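Local coordinates for NmrA family protein (Shigella flexneri 2a, PDB 3QVO) that is of unknown function but, as a Rossmann-fold member of the NmrA family, probably binds NAD(P) or its reduced form, at residues K24-L29 with D206-P211; R37-Q42 with A202-I207. One frame throughout, in Å; residues are numbered along the deposited sequence.

Contact 1 (K24-L29 with D206-P211)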
loop_
_atom_site.group_PDB
_atom_site.type_symbol
_atom_site.label_atom_id
_atom_site.label_comp_id
_atom_site.label_asym_id
_atom_site.label_seq_id
_atom_site.Cartn_x
_atom_site.Cartn_y
_atom_site.Cartn_z
ATOM N N LYS A 24 13.242 4.124 11.954
ATOM C CA LYS A 24 11.885 4.066 11.565
ATOM C C LYS A 24 11.693 2.700 10.914
ATOM O O LYS A 24 12.354 2.411 9.899
ATOM C CB LYS A 24 11.623 5.185 10.576
ATOM C CG LYS A 24 10.193 5.229 10.086
ATOM C CD LYS A 24 9.968 6.386 9.082
ATOM C CE LYS A 24 9.717 7.730 9.789
ATOM N NZ LYS A 24 9.712 8.914 8.820
ATOM N N ASN A 25 10.816 1.863 11.501
ATOM C CA ASN A 25 10.631 0.480 11.073
ATOM C C ASN A 25 9.414 0.368 10.175
ATOM O O ASN A 25 8.297 0.554 10.639
ATOM C CB ASN A 25 10.467 -0.415 12.297
ATOM C CG ASN A 25 11.784 -0.603 13.082
ATOM O OD1 ASN A 25 12.833 -0.329 12.573
ATOM N ND2 ASN A 25 11.709 -1.139 14.296
ATOM N N VAL A 26 9.627 0.068 8.900
ATOM C CA VAL A 26 8.572 -0.012 7.933
ATOM C C VAL A 26 8.393 -1.462 7.495
ATOM O O VAL A 26 9.383 -2.121 7.141
ATOM C CB VAL A 26 8.899 0.846 6.725
ATOM C CG1 VAL A 26 7.861 0.683 5.685
ATOM C CG2 VAL A 26 9.015 2.294 7.135
ATOM N N LEU A 27 7.154 -1.976 7.582
ATOM C CA LEU A 27 6.844 -3.332 7.121
ATOM C C LEU A 27 6.108 -3.258 5.803
ATOM O O LEU A 27 5.080 -2.596 5.717
ATOM C CB LEU A 27 5.995 -4.053 8.155
ATOM C CG LEU A 27 5.463 -5.432 7.815
ATOM C CD1 LEU A 27 6.582 -6.449 7.553
ATOM C CD2 LEU A 27 4.498 -5.840 8.897
ATOM N N ILE A 28 6.658 -3.902 4.774
ATOM C CA ILE A 28 6.079 -3.893 3.463
ATOM C C ILE A 28 5.459 -5.268 3.255
ATOM O O ILE A 28 6.180 -6.278 3.132
ATOM C CB ILE A 28 7.147 -3.558 2.395
ATOM C CG1 ILE A 28 7.713 -2.152 2.682
ATOM C CG2 ILE A 28 6.547 -3.619 0.990
ATOM C CD1 ILE A 28 8.730 -1.657 1.744
ATOM N N LEU A 29 4.118 -5.317 3.250
ATOM C CA LEU A 29 3.399 -6.563 3.004
ATOM C C LEU A 29 3.123 -6.710 1.538
ATOM O O LEU A 29 2.644 -5.793 0.940
ATOM C CB LEU A 29 2.077 -6.533 3.739
ATOM C CG LEU A 29 2.236 -6.417 5.240
ATOM C CD1 LEU A 29 0.837 -6.171 5.795
ATOM C CD2 LEU A 29 2.929 -7.697 5.770
ATOM N N ASP A 206 6.629 9.556 0.365
ATOM C CA ASP A 206 6.411 10.819 1.064
ATOM C C ASP A 206 5.654 10.623 2.384
ATOM O O ASP A 206 5.971 11.289 3.362
ATOM C CB ASP A 206 5.712 11.837 0.181
ATOM C CG ASP A 206 6.626 12.378 -0.943
ATOM O OD1 ASP A 206 7.830 11.980 -1.035
ATOM O OD2 ASP A 206 6.128 13.205 -1.745
ATOM N N ILE A 207 4.723 9.670 2.438
ATOM C CA ILE A 207 3.941 9.450 3.655
ATOM C C ILE A 207 4.826 8.731 4.683
ATOM O O ILE A 207 4.843 9.054 5.856
ATOM C CB ILE A 207 2.670 8.643 3.388
ATOM C CG1 ILE A 207 1.732 9.358 2.419
ATOM C CG2 ILE A 207 1.902 8.350 4.706
ATOM C CD1 ILE A 207 0.422 8.553 2.093
ATOM N N ILE A 208 5.588 7.757 4.222
ATOM C CA ILE A 208 6.517 7.074 5.086
ATOM C C ILE A 208 7.510 8.084 5.664
ATOM O O ILE A 208 7.836 8.061 6.864
ATOM C CB ILE A 208 7.268 6.007 4.312
ATOM C CG1 ILE A 208 6.336 4.852 4.009
ATOM C CG2 ILE A 208 8.509 5.545 5.096
ATOM C CD1 ILE A 208 6.920 3.741 3.147
ATOM N N ASP A 209 7.985 8.980 4.816
ATOM C CA ASP A 209 8.893 10.021 5.291
ATOM C C ASP A 209 8.243 10.959 6.299
ATOM O O ASP A 209 8.888 11.334 7.258
ATOM C CB ASP A 209 9.491 10.859 4.146
ATOM C CG ASP A 209 10.788 11.535 4.562
ATOM O OD1 ASP A 209 11.690 10.792 5.077
ATOM O OD2 ASP A 209 10.909 12.791 4.434
ATOM N N LYS A 210 7.001 11.370 6.053
ATOM C CA LYS A 210 6.234 12.255 6.950
ATOM C C LYS A 210 4.863 11.632 7.203
ATOM O O LYS A 210 3.903 11.894 6.486
ATOM C CB LYS A 210 6.082 13.623 6.313
ATOM C CG LYS A 210 7.428 14.334 6.195
ATOM C CD LYS A 210 7.374 15.705 5.522
ATOM C CE LYS A 210 8.733 16.378 5.688
ATOM N NZ LYS A 210 8.674 17.847 5.432
ATOM N N PRO A 211 4.786 10.750 8.202
ATOM C CA PRO A 211 3.595 9.936 8.383
ATOM C C PRO A 211 2.413 10.660 9.003
ATOM O O PRO A 211 1.309 10.126 9.030
ATOM C CB PRO A 211 4.097 8.777 9.254
ATOM C CG PRO A 211 5.270 9.331 9.994
ATOM C CD PRO A 211 5.892 10.350 9.089
HETATM O O HOH W 1 12.631 8.982 7.685
#

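Contact 2 (R37-Q42 with A202-I207)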
loop_
_atom_site.group_PDB
_atom_site.type_symbol
_atom_site.label_atom_id
_atom_site.label_comp_id
_atom_site.label_asym_id
_atom_site.label_seq_id
_atom_site.Cartn_x
_atom_site.Cartn_y
_atom_site.Cartn_z
ATOM N N ARG A 37 8.237 -2.458 -5.419
ATOM C CA ARG A 37 9.632 -2.475 -5.854
ATOM C C ARG A 37 10.238 -1.091 -5.957
ATOM O O ARG A 37 11.429 -0.903 -5.682
ATOM C CB ARG A 37 9.804 -3.194 -7.201
ATOM N N HIS A 38 9.409 -0.128 -6.343
ATOM C CA HIS A 38 9.824 1.255 -6.434
ATOM C C HIS A 38 9.956 1.814 -5.013
ATOM O O HIS A 38 10.874 2.553 -4.727
ATOM C CB HIS A 38 8.810 2.102 -7.215
ATOM C CG HIS A 38 8.639 1.720 -8.653
ATOM N ND1 HIS A 38 9.567 2.018 -9.621
ATOM C CD2 HIS A 38 7.597 1.153 -9.306
ATOM C CE1 HIS A 38 9.133 1.601 -10.798
ATOM N NE2 HIS A 38 7.931 1.079 -10.634
ATOM N N VAL A 39 9.038 1.475 -4.134
ATOM C CA VAL A 39 9.095 1.973 -2.771
ATOM C C VAL A 39 10.356 1.457 -2.104
ATOM O O VAL A 39 11.117 2.228 -1.495
ATOM C CB VAL A 39 7.904 1.504 -1.927
ATOM C CG1 VAL A 39 8.086 1.901 -0.513
ATOM C CG2 VAL A 39 6.633 2.048 -2.469
ATOM N N ILE A 40 10.596 0.162 -2.270
ATOM C CA ILE A 40 11.763 -0.477 -1.661
ATOM C C ILE A 40 13.036 0.238 -2.104
ATOM O O ILE A 40 13.919 0.508 -1.300
ATOM C CB ILE A 40 11.823 -1.956 -2.064
ATOM C CG1 ILE A 40 10.743 -2.714 -1.336
ATOM C CG2 ILE A 40 13.185 -2.575 -1.816
ATOM C CD1 ILE A 40 10.418 -4.066 -1.964
ATOM N N ASN A 41 13.111 0.539 -3.395
ATOM C CA ASN A 41 14.216 1.257 -4.000
ATOM C C ASN A 41 14.419 2.680 -3.497
ATOM O O ASN A 41 15.550 3.151 -3.336
ATOM C CB ASN A 41 13.928 1.386 -5.473
ATOM C CG ASN A 41 14.807 0.531 -6.328
ATOM O OD1 ASN A 41 14.444 -0.629 -6.629
ATOM N ND2 ASN A 41 15.948 1.121 -6.813
ATOM N N GLN A 42 13.333 3.410 -3.332
ATOM C CA GLN A 42 13.446 4.725 -2.747
ATOM C C GLN A 42 13.814 4.637 -1.279
ATOM O O GLN A 42 14.464 5.539 -0.759
ATOM C CB GLN A 42 12.151 5.464 -2.861
ATOM C CG GLN A 42 11.697 5.638 -4.294
ATOM C CD GLN A 42 10.641 6.699 -4.376
ATOM O OE1 GLN A 42 10.938 7.896 -4.127
ATOM N NE2 GLN A 42 9.411 6.298 -4.707
ATOM N N ALA A 202 5.949 7.182 -5.149
ATOM C CA ALA A 202 6.402 8.483 -4.651
ATOM C C ALA A 202 5.504 8.966 -3.520
ATOM O O ALA A 202 5.981 9.483 -2.541
ATOM C CB ALA A 202 6.433 9.488 -5.764
ATOM N N LEU A 203 4.204 8.814 -3.656
ATOM C CA LEU A 203 3.295 9.217 -2.580
ATOM C C LEU A 203 3.559 8.379 -1.326
ATOM O O LEU A 203 3.665 8.908 -0.253
ATOM C CB LEU A 203 1.825 9.051 -3.000
ATOM C CG LEU A 203 0.772 9.549 -1.979
ATOM C CD1 LEU A 203 0.933 11.037 -1.488
ATOM C CD2 LEU A 203 -0.626 9.349 -2.553
ATOM N N ILE A 204 3.630 7.069 -1.491
ATOM C CA ILE A 204 3.808 6.172 -0.387
ATOM C C ILE A 204 5.062 6.603 0.370
ATOM O O ILE A 204 5.009 6.811 1.576
ATOM C CB ILE A 204 3.841 4.698 -0.859
ATOM C CG1 ILE A 204 2.463 4.298 -1.402
ATOM C CG2 ILE A 204 4.214 3.735 0.290
ATOM C CD1 ILE A 204 2.496 3.056 -2.259
ATOM N N THR A 205 6.150 6.841 -0.363
ATOM C CA THR A 205 7.409 7.241 0.226
ATOM C C THR A 205 7.326 8.578 0.952
ATOM O O THR A 205 7.883 8.725 2.045
ATOM C CB THR A 205 8.518 7.244 -0.834
ATOM O OG1 THR A 205 8.738 5.890 -1.272
ATOM C CG2 THR A 205 9.823 7.739 -0.253
ATOM N N ASP A 206 6.629 9.556 0.365
ATOM C CA ASP A 206 6.411 10.819 1.064
ATOM C C ASP A 206 5.654 10.623 2.384
ATOM O O ASP A 206 5.971 11.289 3.362
ATOM C CB ASP A 206 5.712 11.837 0.181
ATOM C CG ASP A 206 6.626 12.378 -0.943
ATOM O OD1 ASP A 206 7.830 11.980 -1.035
ATOM O OD2 ASP A 206 6.128 13.205 -1.745
ATOM N N ILE A 207 4.723 9.670 2.438
ATOM C CA ILE A 207 3.941 9.450 3.655
ATOM C C ILE A 207 4.826 8.731 4.683
ATOM O O ILE A 207 4.843 9.054 5.856
ATOM C CB ILE A 207 2.670 8.643 3.388
ATOM C CG1 ILE A 207 1.732 9.358 2.419
ATOM C CG2 ILE A 207 1.902 8.350 4.706
ATOM C CD1 ILE A 207 0.422 8.553 2.093
#

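Contact 1 (K24-L29 with D206-P211)
With CG trans to the backbone nitrogen (chi1 -180°) and a single bend at chi3 (-83°), the side chain of Lys24 reaches from the first strand to the end of helix 197-209, where NZ donates a hydrogen bond to Ile208 O at 2.8 Å. The ammonium approaches in the carbonyl plane at a C=O...N angle of 146°, and CD and CE of the same lysine lie against that oxygen too. Asp209 O is 3.0 Å from Lys24 NZ. Carbonyls at the C-terminal end of a helix lie at the negative end of its dipole, which probably favours a positive charge here. One water accepts a bond from Lys24 NZ at 3.1 Å and gives a weak one to Asp209 OD1; the carboxylate and the ammonium are not in direct contact. Pro211, just past the helix, sets its ring CD 4.1 Å from Lys24 NZ. Deeper in, the polar grip gives way to a branched apolar pair: Val26 CG2 meets Ile208 CG2 at 3.9 Å, and Val26 CG1 faces the CD1 end of Ile208. Ile208 also packs on Ile121 of strand 119-123, so the helix end reaches over strand 91-95 from one side to the other. A helix laid apolar face down on parallel strands and running roughly opposite to them is how the Rossmann fold covers its sheet.

Contact 2 (R37-Q42 with A202-I207)
Helices 37-42 and 202-207 run in broadly the same direction, their axes 9.3 Å apart at closest approach and crossing at -44°, with Val39 and Thr205 nearest in the backbone at 6.3 Å between CA atoms. Val39 uses both methyls. Its CG2 meets Ile204 CG2 at 4.0 Å, the two side chains crossing at about a right angle, while CG1 passes Thr205 OG1 at 4.1 Å as those side chains slide by in opposite directions. One turn further along, Gln42 lies over Thr205: with CG trans to the carbonyl carbon (chi1 -59°) its chain extends across the gap, and NE2 ends 3.5 Å from Thr205 OG1 and 3.6 Å from Ala202 N. These approaches amount to packing, since no hydrogen bond joins the two segments. The threonine hydroxyl is instead bonded to Ala201 O, a turn back in its own helix. Ile204 turns its other contacts to Val123 and Leu168, carrying the interface down to the sheet. The pair belongs to the helical layer on one side of the parallel sheet, one of the two such layers that give a Rossmann domain its three-layered build.

Overall arrangement
From the N terminus the chain enters strand 24-29 and passes through a short loop into helix 34-43, the opening beta-alpha unit of the domain; both elements then meet the same late helix, 197-209. Contact 2 closes a loop of 159 residues and contact 1 one of 176, so the former nests inside the latter, and their second segments overlap at Asp206 and Ile207 on that helix. Their centres are 9 Å apart. Between them Ile28 CD1 lies 3.8 Å from Ile40 CG1, and the Ile208 and Val39 side chains also touch, so the apolar parts of the two contacts meet. Together the contacts tie the start of the domain to its late helix over the middle of the sheet.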